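Local coordinates for 3-oxoacyl-[acyl-carrier-protein] synthase 2 (Rickettsia rickettsii, PDB 4JGA) that probably catalyses the condensation of malonyl-acyl carrier protein with a growing acyl chain, an elongation step of bacterial fatty acid synthesis, at residues G188-G193 with Y283-D288. Numbering follows the deposited sequence.
Sequences GAHAIG and YGSTGD
Gly193 and Tyr283 bring helix 188-193 and strand 283-287 nearest, their CA atoms 5.8 Å apart. The N-to-C directions of helix and strand differ by 127°, and their axes come no closer than 9.2 Å, a gap bridged by the Tyr283 and His190 side chains. Lacking a side chain, Gly193 lets the tyrosine ring lie directly on the helix: Gly193 CA sits over the centre of the Tyr283 ring, 3.5 Å from the centroid, a CH-pi contact, while Gly193 C is 3.3 Å from Tyr283 CE2. With CG anti to the backbone N (chi1 177°), the ring reaches from the strand to the helix, and its hydroxyl hydrogen-bonds Asp194, the next residue of that helix.

In this thiolase-type fold, helix 187-200 packs on the large mixed sheet, where strand 278-287 pairs with 425-432; the contact thus joins the N- and C-terminal halves of the ketoacyl synthase, close to the subunit interface.

The His190 and Tyr283 side chains cross at about a right angle, and Tyr283 OH lies at the imidazole edge, 3.1 Å from His190 CD2. Histidine suits this place because both ring nitrogens find partners: ND1 hydrogen-bonds Thr183 OG1, and His190 NE2 donates to Ser285 OG at 3.1 Å, with the oxygen only 6° out of the ring plane. The small hydroxyl of Ser285 suits its place, since Ser285 OG also hydrogen-bonds a water oxygen 2.7 Å away and Gln179 of the second subunit. The same water lies within hydrogen-bonding distance of Thr286 O, on the serine's own strand.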
loop_
_atom_site.group_PDB
_atom_site.type_symbol
_atom_site.label_atom_id
_atom_site.label_comp_id
_atom_site.label_asym_id
_atom_site.label_seq_id
_atom_site.Cartn_x
_atom_site.Cartn_y
_atom_site.Cartn_z
ATOM N N GLY A 188 6.767 4.560 5.628
ATOM C CA GLY A 188 7.824 3.760 6.221
ATOM C C GLY A 188 7.544 3.407 7.660
ATOM O O GLY A 188 7.948 2.339 8.137
ATOM N N ALA A 189 6.814 4.286 8.331
ATOM C CA ALA A 189 6.375 4.052 9.711
ATOM C C ALA A 189 5.219 3.054 9.797
ATOM O O ALA A 189 5.243 2.125 10.616
ATOM C CB ALA A 189 5.994 5.355 10.370
ATOM N N HIS A 190 4.193 3.235 8.957
ATOM C CA HIS A 190 3.103 2.252 8.912
ATOM C C HIS A 190 3.622 0.882 8.525
ATOM O O HIS A 190 3.228 -0.112 9.113
ATOM C CB HIS A 190 2.017 2.635 7.936
ATOM C CG HIS A 190 1.097 3.693 8.431
ATOM N ND1 HIS A 190 1.061 4.939 7.865
ATOM C CD2 HIS A 190 0.192 3.707 9.439
ATOM C CE1 HIS A 190 0.157 5.673 8.482
ATOM N NE2 HIS A 190 -0.373 4.957 9.446
ATOM N N ALA A 191 4.550 0.803 7.577
ATOM C CA ALA A 191 5.106 -0.513 7.187
ATOM C C ALA A 191 5.712 -1.251 8.385
ATOM O O ALA A 191 5.452 -2.422 8.614
ATOM C CB ALA A 191 6.163 -0.336 6.100
ATOM N N ILE A 192 6.554 -0.541 9.132
ATOM C CA ILE A 192 7.232 -1.102 10.305
ATOM C C ILE A 192 6.235 -1.430 11.411
ATOM O O ILE A 192 6.279 -2.513 11.990
ATOM C CB ILE A 192 8.349 -0.152 10.775
ATOM C CG1 ILE A 192 9.494 -0.194 9.758
ATOM C CG2 ILE A 192 8.905 -0.582 12.122
ATOM C CD1 ILE A 192 10.506 0.918 9.919
ATOM N N GLY A 193 5.327 -0.509 11.713
ATOM C CA GLY A 193 4.296 -0.763 12.721
ATOM C C GLY A 193 3.434 -1.958 12.354
ATOM O O GLY A 193 3.214 -2.849 13.173
ATOM N N TYR A 283 2.925 1.546 18.867
ATOM C CA TYR A 283 2.531 1.952 17.516
ATOM C C TYR A 283 1.181 2.672 17.585
ATOM O O TYR A 283 0.191 2.087 18.052
ATOM C CB TYR A 283 2.376 0.731 16.619
ATOM C CG TYR A 283 1.907 0.914 15.168
ATOM C CD1 TYR A 283 2.173 2.061 14.429
ATOM C CD2 TYR A 283 1.266 -0.142 14.509
ATOM C CE1 TYR A 283 1.782 2.169 13.112
ATOM C CE2 TYR A 283 0.898 -0.054 13.175
ATOM C CZ TYR A 283 1.151 1.090 12.480
ATOM O OH TYR A 283 0.761 1.153 11.154
ATOM N N GLY A 284 1.178 3.919 17.133
ATOM C CA GLY A 284 -0.032 4.722 17.021
ATOM C C GLY A 284 -0.294 5.034 15.553
ATOM O O GLY A 284 0.635 5.358 14.805
ATOM N N SER A 285 -1.549 4.941 15.139
ATOM C CA SER A 285 -1.949 5.180 13.760
ATOM C C SER A 285 -3.325 5.846 13.716
ATOM O O SER A 285 -4.302 5.250 14.125
ATOM C CB SER A 285 -2.003 3.861 12.980
ATOM O OG SER A 285 -2.427 4.099 11.650
ATOM N N THR A 286 -3.395 7.068 13.215
ATOM C CA THR A 286 -4.596 7.868 13.301
ATOM C C THR A 286 -4.816 8.670 12.016
ATOM O O THR A 286 -3.928 8.761 11.157
ATOM C CB THR A 286 -4.479 8.885 14.446
ATOM O OG1 THR A 286 -3.389 9.773 14.181
ATOM C CG2 THR A 286 -4.237 8.206 15.776
ATOM N N GLY A 287 -6.001 9.249 11.897
ATOM C CA GLY A 287 -6.336 10.140 10.778
ATOM C C GLY A 287 -6.808 11.484 11.289
ATOM O O GLY A 287 -7.546 11.553 12.270
ATOM N N ASP A 288 -6.395 12.543 10.614
ATOM C CA ASP A 288 -6.862 13.893 10.889
ATOM C C ASP A 288 -8.334 14.072 10.487
ATOM O O ASP A 288 -9.040 14.887 11.065
ATOM C CB ASP A 288 -6.050 14.919 10.067
ATOM C CG ASP A 288 -4.611 15.144 10.576
ATOM O OD1 ASP A 288 -4.255 14.645 11.650
ATOM O OD2 ASP A 288 -3.851 15.904 9.890
HETATM O O HOH W 1 -3.068 6.181 10.003
#